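Local coordinates for protein beta-catenin homolog sys-1 (PDB 3C2G) that acts as a transcription coregulator in the Wnt signaling asymmetry pathway, binding the TCF factor POP-1 directly and activating or repressing target genes, at residues L118-I123 and L164-L169; E175-Q180 and A189-F194; G234-I239 and V292-N297; D275-F280 and S312-L317. All coordinates share one frame; numbering follows the deposited sequence.

Contact 1. Residues L118-I123 and L164-L169; sequences LICNLI and LKFEKL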
loop_
_atom_site.group_PDB
_atom_site.type_symbol
_atom_site.label_atom_id
_atom_site.label_comp_id
_atom_site.label_asym_id
_atom_site.label_seq_id
_atom_site.Cartn_x
_atom_site.Cartn_y
_atom_site.Cartn_z
ATOM N N LEU A 118 18.420 28.041 -15.383
ATOM C CA LEU A 118 17.754 29.325 -15.222
ATOM C C LEU A 118 16.369 29.134 -14.590
ATOM O O LEU A 118 16.012 29.854 -13.657
ATOM C CB LEU A 118 17.628 30.062 -16.565
ATOM C CG LEU A 118 18.892 30.549 -17.278
ATOM C CD1 LEU A 118 18.515 31.132 -18.630
ATOM C CD2 LEU A 118 19.680 31.574 -16.462
ATOM N N ILE A 119 15.608 28.168 -15.109
ATOM C CA ILE A 119 14.255 27.881 -14.633
ATOM C C ILE A 119 14.298 27.443 -13.174
ATOM O O ILE A 119 13.691 28.069 -12.308
ATOM C CB ILE A 119 13.555 26.797 -15.504
ATOM C CG1 ILE A 119 13.060 27.400 -16.824
ATOM C CG2 ILE A 119 12.410 26.116 -14.746
ATOM C CD1 ILE A 119 11.821 28.249 -16.715
ATOM N N CYS A 120 15.046 26.383 -12.914
ATOM C CA CYS A 120 15.172 25.854 -11.583
ATOM C C CYS A 120 15.661 26.921 -10.591
ATOM O O CYS A 120 15.305 26.892 -9.411
ATOM C CB CYS A 120 16.064 24.615 -11.605
ATOM S SG CYS A 120 17.230 24.523 -10.262
ATOM N N ASN A 121 16.443 27.879 -11.075
ATOM C CA ASN A 121 16.857 28.990 -10.231
ATOM C C ASN A 121 15.719 29.903 -9.783
ATOM O O ASN A 121 15.771 30.473 -8.704
ATOM C CB ASN A 121 17.937 29.823 -10.894
ATOM C CG ASN A 121 18.850 30.463 -9.881
ATOM O OD1 ASN A 121 18.608 31.586 -9.413
ATOM N ND2 ASN A 121 19.887 29.726 -9.485
ATOM N N LEU A 122 14.690 30.028 -10.610
ATOM C CA LEU A 122 13.542 30.863 -10.286
ATOM C C LEU A 122 12.636 30.296 -9.168
ATOM O O LEU A 122 11.823 31.035 -8.610
ATOM C CB LEU A 122 12.722 31.136 -11.543
ATOM C CG LEU A 122 13.405 31.981 -12.624
ATOM C CD1 LEU A 122 12.989 31.537 -14.019
ATOM C CD2 LEU A 122 13.112 33.432 -12.433
ATOM N N ILE A 123 12.761 29.004 -8.852
ATOM C CA ILE A 123 12.014 28.430 -7.721
ATOM C C ILE A 123 12.876 28.225 -6.479
ATOM O O ILE A 123 12.477 27.537 -5.545
ATOM C CB ILE A 123 11.286 27.116 -8.070
ATOM C CG1 ILE A 123 12.266 26.084 -8.641
ATOM C CG2 ILE A 123 10.097 27.400 -8.985
ATOM C CD1 ILE A 123 11.664 24.716 -8.808
ATOM N N LEU A 164 15.153 16.614 -15.891
ATOM C CA LEU A 164 14.997 17.146 -14.541
ATOM C C LEU A 164 15.978 16.592 -13.512
ATOM O O LEU A 164 16.164 17.190 -12.452
ATOM C CB LEU A 164 13.570 16.916 -14.052
ATOM C CG LEU A 164 12.488 17.646 -14.841
ATOM C CD1 LEU A 164 11.138 17.363 -14.251
ATOM C CD2 LEU A 164 12.764 19.151 -14.884
ATOM N N LYS A 165 16.601 15.457 -13.813
ATOM C CA LYS A 165 17.478 14.810 -12.846
ATOM C C LYS A 165 18.888 15.362 -12.884
ATOM O O LYS A 165 19.771 14.800 -13.526
ATOM C CB LYS A 165 17.458 13.293 -13.025
ATOM C CG LYS A 165 16.166 12.672 -12.518
ATOM C CD LYS A 165 15.892 11.345 -13.166
ATOM C CE LYS A 165 14.397 11.099 -13.200
ATOM N NZ LYS A 165 14.100 9.752 -13.714
ATOM N N PHE A 166 19.080 16.490 -12.203
ATOM C CA PHE A 166 20.400 17.081 -12.014
ATOM C C PHE A 166 20.505 17.670 -10.612
ATOM O O PHE A 166 19.518 18.161 -10.071
ATOM C CB PHE A 166 20.741 18.113 -13.111
ATOM C CG PHE A 166 19.743 19.245 -13.245
ATOM C CD1 PHE A 166 20.092 20.536 -12.883
ATOM C CD2 PHE A 166 18.466 19.023 -13.770
ATOM C CE1 PHE A 166 19.179 21.588 -13.020
ATOM C CE2 PHE A 166 17.543 20.076 -13.902
ATOM C CZ PHE A 166 17.903 21.354 -13.527
ATOM N N GLU A 167 21.699 17.607 -10.030
ATOM C CA GLU A 167 21.901 17.965 -8.625
ATOM C C GLU A 167 21.246 19.294 -8.210
ATOM O O GLU A 167 20.556 19.349 -7.188
ATOM C CB GLU A 167 23.396 17.960 -8.272
ATOM N N LYS A 168 21.448 20.345 -9.007
ATOM C CA LYS A 168 20.954 21.697 -8.681
ATOM C C LYS A 168 19.454 21.719 -8.414
ATOM O O LYS A 168 18.999 22.361 -7.467
ATOM C CB LYS A 168 21.303 22.695 -9.786
ATOM C CG LYS A 168 21.037 24.159 -9.445
ATOM C CD LYS A 168 21.425 25.076 -10.622
ATOM C CE LYS A 168 21.537 26.553 -10.205
ATOM N NZ LYS A 168 22.567 27.291 -11.036
ATOM N N LEU A 169 18.692 21.005 -9.238
ATOM C CA LEU A 169 17.255 20.938 -9.057
ATOM C C LEU A 169 16.813 20.144 -7.807
ATOM O O LEU A 169 15.893 20.570 -7.100
ATOM C CB LEU A 169 16.569 20.428 -10.326
ATOM C CG LEU A 169 15.051 20.217 -10.295
ATOM C CD1 LEU A 169 14.285 21.437 -9.797
ATOM C CD2 LEU A 169 14.567 19.837 -11.671
#
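Cys-120 lies at the centre of this contact, its CB pointing at the opposite segment and its sulfur settling against the first turn of helix 167-174. SG lies 3.8 Å from Leu-169 CA and 3.9 Å from Lys-168 CG, so it rests on the backbone of one residue and on the aliphatic root of the other. Its CB meets two apolar groups: Leu-169 CD1 at 4.1 Å and Phe-166 CZ at 4.2 Å. The sulfur also approaches the Phe-166 ring obliquely, 5.5 Å from SG to the ring centroid, a loose sulfur-aromatic contact. Leu-169 CD1 reaches on to Ile-123 CD1, which widens the apolar patch.

At the margin, Lys-168 slants across Asn-121, with its CE 3.6 Å from Asn-121 ND2. Its CG is anti to the backbone N (chi1 -171°) and the chain runs on extended, which lays methylenes rather than the ammonium beside the sulfur. The NZ has a long, weak ion pair with Glu-117.

Phe-166, which sits at the N-cap position of helix 167-174, is itself held by Leu-169 CB over one face of its ring and by a cation-pi contact with Arg-116. The contact joins the C-terminal end of helix 115-122 to the first turn of helix 167-174, helix-to-helix packing within the all-helical armadillo domain. Helix 134-150 touches Ile-119, Ile-123 and Leu-164, while helix 71-90 packs on Ile-119 and Leu-122, and helix 189-198 on Leu-164.

Contact 2. Residues E175-Q180 and A189-F194; sequences EYFNPQ and AIFIIF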
loop_
_atom_site.group_PDB
_atom_site.type_symbol
_atom_site.label_atom_id
_atom_site.label_comp_id
_atom_site.label_asym_id
_atom_site.label_seq_id
_atom_site.Cartn_x
_atom_site.Cartn_y
_atom_site.Cartn_z
ATOM N N GLU A 175 15.558 22.002 -0.315
ATOM C CA GLU A 175 15.729 23.104 0.623
ATOM C C GLU A 175 14.373 23.489 1.234
ATOM O O GLU A 175 14.315 24.010 2.340
ATOM C CB GLU A 175 16.436 24.297 -0.038
ATOM C CG GLU A 175 16.975 25.337 0.967
ATOM C CD GLU A 175 17.757 26.498 0.326
ATOM O OE1 GLU A 175 18.334 26.315 -0.782
ATOM O OE2 GLU A 175 17.807 27.597 0.945
ATOM N N TYR A 176 13.285 23.195 0.531
ATOM C CA TYR A 176 11.958 23.437 1.070
ATOM C C TYR A 176 11.595 22.473 2.199
ATOM O O TYR A 176 10.637 22.709 2.933
ATOM C CB TYR A 176 10.891 23.361 -0.011
ATOM C CG TYR A 176 10.837 24.535 -0.959
ATOM C CD1 TYR A 176 9.893 25.546 -0.785
ATOM C CD2 TYR A 176 11.694 24.615 -2.061
ATOM C CE1 TYR A 176 9.801 26.602 -1.675
ATOM C CE2 TYR A 176 11.626 25.671 -2.934
ATOM C CZ TYR A 176 10.674 26.666 -2.743
ATOM O OH TYR A 176 10.586 27.726 -3.628
ATOM N N PHE A 177 12.358 21.399 2.342
ATOM C CA PHE A 177 12.098 20.441 3.406
ATOM C C PHE A 177 13.041 20.612 4.593
ATOM O O PHE A 177 13.085 19.759 5.493
ATOM C CB PHE A 177 12.119 19.010 2.867
ATOM C CG PHE A 177 11.010 18.710 1.893
ATOM C CD1 PHE A 177 9.775 19.341 1.996
ATOM C CD2 PHE A 177 11.194 17.769 0.885
ATOM C CE1 PHE A 177 8.753 19.065 1.101
ATOM C CE2 PHE A 177 10.171 17.476 -0.010
ATOM C CZ PHE A 177 8.941 18.134 0.102
ATOM N N ASN A 178 13.785 21.719 4.605
ATOM C CA ASN A 178 14.680 22.018 5.719
ATOM C C ASN A 178 13.899 22.378 6.981
ATOM O O ASN A 178 12.853 23.028 6.906
ATOM C CB ASN A 178 15.710 23.100 5.357
ATOM C CG ASN A 178 16.887 22.552 4.536
ATOM O OD1 ASN A 178 17.028 21.337 4.345
ATOM N ND2 ASN A 178 17.732 23.454 4.038
ATOM N N PRO A 179 14.396 21.918 8.145
ATOM C CA PRO A 179 13.711 22.081 9.430
ATOM C C PRO A 179 13.331 23.520 9.761
ATOM O O PRO A 179 12.282 23.738 10.365
ATOM C CB PRO A 179 14.729 21.554 10.453
ATOM C CG PRO A 179 16.036 21.435 9.705
ATOM C CD PRO A 179 15.663 21.173 8.293
ATOM N N GLN A 180 14.159 24.482 9.357
ATOM C CA GLN A 180 13.959 25.894 9.710
ATOM C C GLN A 180 12.922 26.638 8.850
ATOM O O GLN A 180 12.576 27.780 9.145
ATOM C CB GLN A 180 15.303 26.642 9.687
ATOM N N ALA A 189 3.257 21.844 -5.709
ATOM C CA ALA A 189 3.974 21.405 -6.902
ATOM C C ALA A 189 5.315 20.754 -6.583
ATOM O O ALA A 189 5.783 19.912 -7.339
ATOM C CB ALA A 189 4.174 22.570 -7.862
ATOM N N ILE A 190 5.935 21.152 -5.477
ATOM C CA ILE A 190 7.149 20.497 -5.007
ATOM C C ILE A 190 6.938 18.989 -4.839
ATOM O O ILE A 190 7.836 18.203 -5.131
ATOM C CB ILE A 190 7.665 21.132 -3.707
ATOM C CG1 ILE A 190 8.326 22.472 -4.032
ATOM C CG2 ILE A 190 8.680 20.242 -3.024
ATOM C CD1 ILE A 190 8.198 23.495 -2.944
ATOM N N PHE A 191 5.743 18.589 -4.412
ATOM C CA PHE A 191 5.420 17.173 -4.312
ATOM C C PHE A 191 5.231 16.530 -5.672
ATOM O O PHE A 191 5.761 15.453 -5.927
ATOM C CB PHE A 191 4.198 16.946 -3.411
ATOM C CG PHE A 191 4.458 17.281 -1.969
ATOM C CD1 PHE A 191 5.137 16.386 -1.150
ATOM C CD2 PHE A 191 4.055 18.508 -1.441
ATOM C CE1 PHE A 191 5.393 16.693 0.189
ATOM C CE2 PHE A 191 4.308 18.833 -0.113
ATOM C CZ PHE A 191 4.978 17.927 0.712
ATOM N N ILE A 192 4.476 17.193 -6.542
ATOM C CA ILE A 192 4.245 16.710 -7.910
ATOM C C ILE A 192 5.558 16.374 -8.619
ATOM O O ILE A 192 5.681 15.311 -9.216
ATOM C CB ILE A 192 3.428 17.732 -8.729
ATOM C CG1 ILE A 192 2.070 18.003 -8.053
ATOM C CG2 ILE A 192 3.236 17.257 -10.160
ATOM C CD1 ILE A 192 1.191 16.751 -7.829
ATOM N N ILE A 193 6.545 17.256 -8.495
ATOM C CA ILE A 193 7.841 17.090 -9.137
ATOM C C ILE A 193 8.654 15.933 -8.541
ATOM O O ILE A 193 9.192 15.111 -9.280
ATOM C CB ILE A 193 8.661 18.409 -9.096
ATOM C CG1 ILE A 193 7.918 19.513 -9.850
ATOM C CG2 ILE A 193 10.046 18.199 -9.679
ATOM C CD1 ILE A 193 8.263 20.904 -9.409
ATOM N N PHE A 194 8.757 15.879 -7.215
ATOM C CA PHE A 194 9.364 14.732 -6.534
ATOM C C PHE A 194 8.706 13.424 -6.959
ATOM O O PHE A 194 9.384 12.483 -7.350
ATOM C CB PHE A 194 9.305 14.881 -5.015
ATOM C CG PHE A 194 10.510 15.545 -4.432
ATOM C CD1 PHE A 194 11.779 15.000 -4.622
ATOM C CD2 PHE A 194 10.387 16.705 -3.691
ATOM C CE1 PHE A 194 12.916 15.610 -4.096
ATOM C CE2 PHE A 194 11.518 17.326 -3.154
ATOM C CZ PHE A 194 12.786 16.774 -3.360
#
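The Tyr-176 ring carries Ile-190 CD1 over one face: the methyl stands 3.5 Å from the ring centroid, 16° off the normal, a clear CH-pi contact. Phe-177 has no such simple approach. Phe-191 CE1, Ile-190 CG2 and Phe-194 CE2 all come to it obliquely. Its ring and that of Phe-194 are nearly parallel (planes at 21°) but displaced, with little ring over ring, touching at Phe-177 CE2 and Phe-194 CE2, 3.4 Å apart. With Phe-191 the planes are tilted by 42°, and Phe-177 CZ lies 3.8 Å from Phe-191 CE1. The three phenylalanines thus make an aromatic cluster in the armadillo domain, set between the loop and helices 189-198 and 224-239.

Ile-190 serves both rings because its branches divide: CG1 lies beside the backbone N and leads CD1 to the tyrosine, while CG2, on the other branch, reaches Phe-177 CZ at 3.8 Å. Further out, Phe-208 meets Phe-194 edge-to-face.

The one polar group on these touching side chains, Tyr-176 OH, is hydrogen-bonded to Ile-123 O and Gln-128 NE2, so the buried hydroxyl has polar partners. What remains is wholly apolar, holding the start of the loop after helix 167-174 against helix 189-198 by shape rather than by directed bonds.

Contact 3. Residues G234-I239 and V292-N297; sequences GSYRLI and VVQYPN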
loop_
_atom_site.group_PDB
_atom_site.type_symbol
_atom_site.label_atom_id
_atom_site.label_comp_id
_atom_site.label_asym_id
_atom_site.label_seq_id
_atom_site.Cartn_x
_atom_site.Cartn_y
_atom_site.Cartn_z
ATOM N N GLY A 234 6.264 19.366 12.202
ATOM C CA GLY A 234 6.107 20.806 12.114
ATOM C C GLY A 234 4.712 21.234 11.689
ATOM O O GLY A 234 4.143 22.145 12.278
ATOM N N SER A 235 4.148 20.582 10.681
ATOM C CA SER A 235 2.784 20.900 10.269
ATOM C C SER A 235 1.790 20.491 11.346
ATOM O O SER A 235 0.859 21.250 11.660
ATOM C CB SER A 235 2.415 20.234 8.938
ATOM O OG SER A 235 3.345 20.532 7.905
ATOM N N TYR A 236 1.986 19.303 11.923
ATOM C CA TYR A 236 1.089 18.851 12.976
ATOM C C TYR A 236 1.080 19.862 14.118
ATOM O O TYR A 236 0.028 20.235 14.620
ATOM C CB TYR A 236 1.428 17.452 13.501
ATOM C CG TYR A 236 0.498 17.079 14.621
ATOM C CD1 TYR A 236 -0.844 16.777 14.365
ATOM C CD2 TYR A 236 0.929 17.102 15.941
ATOM C CE1 TYR A 236 -1.725 16.484 15.396
ATOM C CE2 TYR A 236 0.068 16.797 16.976
ATOM C CZ TYR A 236 -1.258 16.488 16.698
ATOM O OH TYR A 236 -2.114 16.186 17.737
ATOM N N ARG A 237 2.257 20.329 14.495
ATOM C CA ARG A 237 2.350 21.278 15.576
ATOM C C ARG A 237 1.487 22.510 15.355
ATOM O O ARG A 237 0.962 23.063 16.309
ATOM C CB ARG A 237 3.799 21.684 15.813
ATOM C CG ARG A 237 4.549 20.711 16.702
ATOM C CD ARG A 237 5.956 21.171 16.947
ATOM N NE ARG A 237 6.406 20.711 18.256
ATOM C CZ ARG A 237 7.512 21.129 18.869
ATOM N NH1 ARG A 237 8.309 22.023 18.288
ATOM N NH2 ARG A 237 7.818 20.645 20.066
ATOM N N LEU A 238 1.335 22.930 14.102
ATOM C CA LEU A 238 0.635 24.174 13.808
ATOM C C LEU A 238 -0.864 23.990 13.665
ATOM O O LEU A 238 -1.630 24.934 13.861
ATOM C CB LEU A 238 1.202 24.830 12.552
ATOM C CG LEU A 238 2.625 25.386 12.677
ATOM C CD1 LEU A 238 3.216 25.608 11.280
ATOM C CD2 LEU A 238 2.675 26.660 13.501
ATOM N N ILE A 239 -1.284 22.780 13.322
ATOM C CA ILE A 239 -2.702 22.503 13.166
ATOM C C ILE A 239 -3.320 21.897 14.428
ATOM O O ILE A 239 -4.545 21.904 14.581
ATOM C CB ILE A 239 -2.993 21.603 11.941
ATOM C CG1 ILE A 239 -2.489 20.183 12.143
ATOM C CG2 ILE A 239 -2.412 22.205 10.675
ATOM C CD1 ILE A 239 -3.106 19.194 11.187
ATOM N N VAL A 292 0.445 12.295 14.493
ATOM C CA VAL A 292 -0.171 13.162 13.508
ATOM C C VAL A 292 -1.620 12.784 13.265
ATOM O O VAL A 292 -2.465 13.665 13.112
ATOM C CB VAL A 292 0.652 13.184 12.186
ATOM C CG1 VAL A 292 -0.165 13.753 11.017
ATOM C CG2 VAL A 292 1.940 13.996 12.386
ATOM N N VAL A 293 -1.917 11.489 13.250
ATOM C CA VAL A 293 -3.291 11.047 13.009
ATOM C C VAL A 293 -4.231 11.237 14.197
ATOM O O VAL A 293 -5.366 10.790 14.157
ATOM C CB VAL A 293 -3.388 9.605 12.457
ATOM C CG1 VAL A 293 -2.598 9.482 11.162
ATOM C CG2 VAL A 293 -2.936 8.575 13.488
ATOM N N GLN A 294 -3.769 11.917 15.241
ATOM C CA GLN A 294 -4.678 12.407 16.288
ATOM C C GLN A 294 -5.536 13.567 15.771
ATOM O O GLN A 294 -6.553 13.885 16.376
ATOM C CB GLN A 294 -3.914 12.860 17.543
ATOM C CG GLN A 294 -3.110 11.764 18.241
ATOM C CD GLN A 294 -2.181 12.298 19.346
ATOM O OE1 GLN A 294 -2.288 11.886 20.503
ATOM N NE2 GLN A 294 -1.269 13.203 18.992
ATOM N N TYR A 295 -5.139 14.212 14.673
ATOM C CA TYR A 295 -5.933 15.319 14.147
ATOM C C TYR A 295 -7.223 14.828 13.484
ATOM O O TYR A 295 -7.183 14.000 12.590
ATOM C CB TYR A 295 -5.151 16.231 13.197
ATOM C CG TYR A 295 -5.946 17.488 12.897
ATOM C CD1 TYR A 295 -5.917 18.571 13.778
ATOM C CD2 TYR A 295 -6.777 17.571 11.772
ATOM C CE1 TYR A 295 -6.662 19.707 13.546
ATOM C CE2 TYR A 295 -7.543 18.707 11.532
ATOM C CZ TYR A 295 -7.478 19.772 12.432
ATOM O OH TYR A 295 -8.218 20.915 12.225
ATOM N N PRO A 296 -8.379 15.366 13.907
ATOM C CA PRO A 296 -9.634 14.856 13.359
ATOM C C PRO A 296 -9.896 15.315 11.932
ATOM O O PRO A 296 -10.636 16.264 11.701
ATOM C CB PRO A 296 -10.695 15.392 14.329
ATOM C CG PRO A 296 -10.071 16.645 14.920
ATOM C CD PRO A 296 -8.576 16.451 14.893
ATOM N N ASN A 297 -9.284 14.618 10.985
ATOM C CA ASN A 297 -9.552 14.790 9.571
ATOM C C ASN A 297 -9.363 13.443 8.868
ATOM O O ASN A 297 -8.272 12.845 8.911
ATOM C CB ASN A 297 -8.620 15.847 8.977
ATOM C CG ASN A 297 -8.770 15.972 7.478
ATOM O OD1 ASN A 297 -8.270 15.143 6.717
ATOM N ND2 ASN A 297 -9.475 17.004 7.044
#
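Tyr-236 swings its ring out toward Val-292 with CG anti to the backbone N (chi1 178°), and Tyr-295 takes the same kind of rotamer (chi1 -169°) to turn its ring toward Ile-239. The two tyrosines join the last turns of helix 224-239 to the type I beta turn, Val-292 to Tyr-295, that leads out of helix 285-292, an inter-helix joint within the armadillo domain.

Val-292 lies over one face of the Tyr-236 ring, its CA 4.2 Å from the ring centroid in a CH-pi contact, and its CG2 methyl meets Tyr-236 CB at 3.7 Å. At the edge of the same ring, near its plane, Tyr-295 CB stands 4.1 Å from CE1 of Tyr-236. Gln-294 passes the hydroxyl end at about a right angle, though its NE2 is hydrogen-bonded to Thr-291 O. Were Tyr-236 replaced by an alanine, Val-292 and Tyr-295 CB would probably be left without the ring they pack on, and a gap would open between turn and helix.

The Tyr-295 ring is sandwiched by aliphatic groups: Pro-296 CD on one face and, on the opposite one, Ile-239 CD1, 3.9 Å from the ring centroid. Its hydroxyl is hydrogen-bonded to Gln-242 O. Helix 251-270 packs on Ile-239 through Leu-256 and on Tyr-295 through Leu-253. Where helix 224-239 ends, the carbonyl oxygen of Ile-239 comes within 3.2 Å of Tyr-295 CE1.

Contact 4. Residues D275-F280 and S312-L317; sequences DAIDGF and SDAKAL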
loop_
_atom_site.group_PDB
_atom_site.type_symbol
_atom_site.label_atom_id
_atom_site.label_comp_id
_atom_site.label_asym_id
_atom_site.label_seq_id
_atom_site.Cartn_x
_atom_site.Cartn_y
_atom_site.Cartn_z
ATOM N N ASP A 275 14.870 -2.355 3.712
ATOM C CA ASP A 275 15.893 -1.506 4.302
ATOM C C ASP A 275 15.327 -0.107 4.539
ATOM O O ASP A 275 15.613 0.521 5.570
ATOM C CB ASP A 275 17.147 -1.442 3.418
ATOM C CG ASP A 275 18.016 -2.708 3.518
ATOM O OD1 ASP A 275 18.417 -3.082 4.648
ATOM O OD2 ASP A 275 18.300 -3.325 2.460
ATOM N N ALA A 276 14.502 0.359 3.596
ATOM C CA ALA A 276 13.904 1.676 3.679
ATOM C C ALA A 276 12.903 1.771 4.827
ATOM O O ALA A 276 12.981 2.702 5.631
ATOM C CB ALA A 276 13.248 2.046 2.360
ATOM N N ILE A 277 11.980 0.809 4.912
ATOM C CA ILE A 277 10.975 0.816 5.986
ATOM C C ILE A 277 11.610 0.626 7.363
ATOM O O ILE A 277 11.143 1.216 8.338
ATOM C CB ILE A 277 9.775 -0.173 5.751
ATOM C CG1 ILE A 277 10.163 -1.613 6.089
ATOM C CG2 ILE A 277 9.217 -0.034 4.315
ATOM C CD1 ILE A 277 9.040 -2.610 5.960
ATOM N N ASP A 278 12.687 -0.158 7.442
ATOM C CA ASP A 278 13.441 -0.290 8.706
ATOM C C ASP A 278 14.153 1.014 9.071
ATOM O O ASP A 278 14.191 1.393 10.247
ATOM C CB ASP A 278 14.400 -1.491 8.697
ATOM C CG ASP A 278 13.694 -2.811 9.058
ATOM O OD1 ASP A 278 13.203 -2.948 10.201
ATOM O OD2 ASP A 278 13.623 -3.718 8.199
ATOM N N GLY A 279 14.675 1.723 8.071
ATOM C CA GLY A 279 15.263 3.051 8.305
ATOM C C GLY A 279 14.247 4.033 8.865
ATOM O O GLY A 279 14.535 4.792 9.785
ATOM N N PHE A 280 13.045 3.994 8.309
ATOM C CA PHE A 280 11.957 4.856 8.717
ATOM C C PHE A 280 11.538 4.558 10.165
ATOM O O PHE A 280 11.337 5.474 10.990
ATOM C CB PHE A 280 10.796 4.658 7.734
ATOM C CG PHE A 280 9.586 5.498 8.028
ATOM C CD1 PHE A 280 9.627 6.880 7.885
ATOM C CD2 PHE A 280 8.396 4.899 8.430
ATOM C CE1 PHE A 280 8.505 7.651 8.145
ATOM C CE2 PHE A 280 7.260 5.664 8.688
ATOM C CZ PHE A 280 7.318 7.043 8.547
ATOM N N SER A 312 4.427 -2.031 8.254
ATOM C CA SER A 312 4.044 -2.865 9.381
ATOM C C SER A 312 4.859 -4.158 9.517
ATOM O O SER A 312 4.976 -4.700 10.610
ATOM C CB SER A 312 2.551 -3.190 9.308
ATOM O OG SER A 312 2.254 -3.955 8.158
ATOM N N ASP A 313 5.419 -4.641 8.413
ATOM C CA ASP A 313 6.236 -5.842 8.441
ATOM C C ASP A 313 7.711 -5.603 8.814
ATOM O O ASP A 313 8.536 -6.508 8.726
ATOM C CB ASP A 313 6.094 -6.626 7.129
ATOM C CG ASP A 313 6.487 -5.807 5.891
ATOM O OD1 ASP A 313 6.010 -4.654 5.716
ATOM O OD2 ASP A 313 7.265 -6.338 5.064
ATOM N N ALA A 314 8.040 -4.403 9.274
ATOM C CA ALA A 314 9.421 -4.074 9.598
ATOM C C ALA A 314 9.932 -4.798 10.852
ATOM O O ALA A 314 9.281 -4.797 11.902
ATOM C CB ALA A 314 9.578 -2.586 9.751
ATOM N N LYS A 315 11.115 -5.400 10.743
ATOM C CA LYS A 315 11.712 -6.111 11.869
ATOM C C LYS A 315 12.095 -5.141 12.988
ATOM O O LYS A 315 12.055 -5.521 14.174
ATOM C CB LYS A 315 12.916 -6.956 11.419
ATOM C CG LYS A 315 12.539 -8.314 10.749
ATOM C CD LYS A 315 13.713 -8.855 9.904
ATOM C CE LYS A 315 13.784 -10.389 9.926
ATOM N NZ LYS A 315 12.755 -11.057 9.057
ATOM N N ALA A 316 12.433 -3.896 12.621
ATOM C CA ALA A 316 12.730 -2.846 13.615
ATOM C C ALA A 316 11.567 -2.552 14.568
ATOM O O ALA A 316 11.779 -2.004 15.644
ATOM C CB ALA A 316 13.193 -1.577 12.945
ATOM N N LEU A 317 10.340 -2.916 14.190
ATOM C CA LEU A 317 9.196 -2.736 15.094
ATOM C C LEU A 317 9.305 -3.628 16.348
ATOM O O LEU A 317 8.587 -3.417 17.336
ATOM C CB LEU A 317 7.862 -2.896 14.356
ATOM C CG LEU A 317 7.429 -1.704 13.464
ATOM C CD1 LEU A 317 6.605 -2.152 12.267
ATOM C CD2 LEU A 317 6.669 -0.648 14.240
#
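Asp-278 reaches from helix 274-282 to Ala-316, its OD1 accepting the backbone N-H of Ala-316 at 2.7 Å with an N-H...O angle of 155°. The donor comes in almost in line with the C-O bond of the carboxylate. Asp-278 CG lies anti to the carbonyl carbon, beside the backbone N (chi1 -83°), and this rotamer carries OD1 across to the other segment although the CB itself does not point there. Lys-315 N is also near, 3.3 Å from Asp-278 OD1, but poorly angled for a bond, so the grip rests on Ala-316 N, in the 3-10 segment 315-317. The methyl of Ala-314 is also close, 3.7 Å from Asp-278 OD1. With an alanine in place of Asp-278, the N-H of Ala-316 would probably be left without its carboxylate acceptor, and the 3-10 turn would be less firmly tied to the helix.

Ile-277 supplies the apolar half. Its CG1 branch takes the crowded position between backbone N and carbonyl carbon (chi1 79°), which sends CD1 to Ala-314 CB at 3.8 Å and to Asp-313 OD1 at 3.7 Å. Asp-313 crosses it at about a right angle. The bound peptide engages the Asp-313 carboxylate, one of its basic side chains forming a salt bridge with OD1, and a basic side chain of the peptide also packs on Ile-277. Helix 298-311 backs the isoleucine through Val-311. The joint thus does double duty, linking helix 274-282 to the loop after helix 298-311 and forming part of the surface that receives the partner peptide on this armadillo domain.

Overall arrangement
From the N terminus, contact 1 is first: helix 115-122 meets the start of helix 167-174, closing an excursion that includes helices 134-150 and 154-164. The same helix 167-174 then runs into contact 2, where the loop after it is folded back on helix 189-198; the two contacts follow in series and touch, their centres 13 Å apart. Contact 3 opens on helix 224-239 and closes at 292-297. Before it does, contact 4 has opened on 275-280, to close at 312-317, so these two cross, their segments alternating along the chain. None nests in another. Together they tie neighbouring helices along the superhelix, contact 4 at the peptide-binding surface.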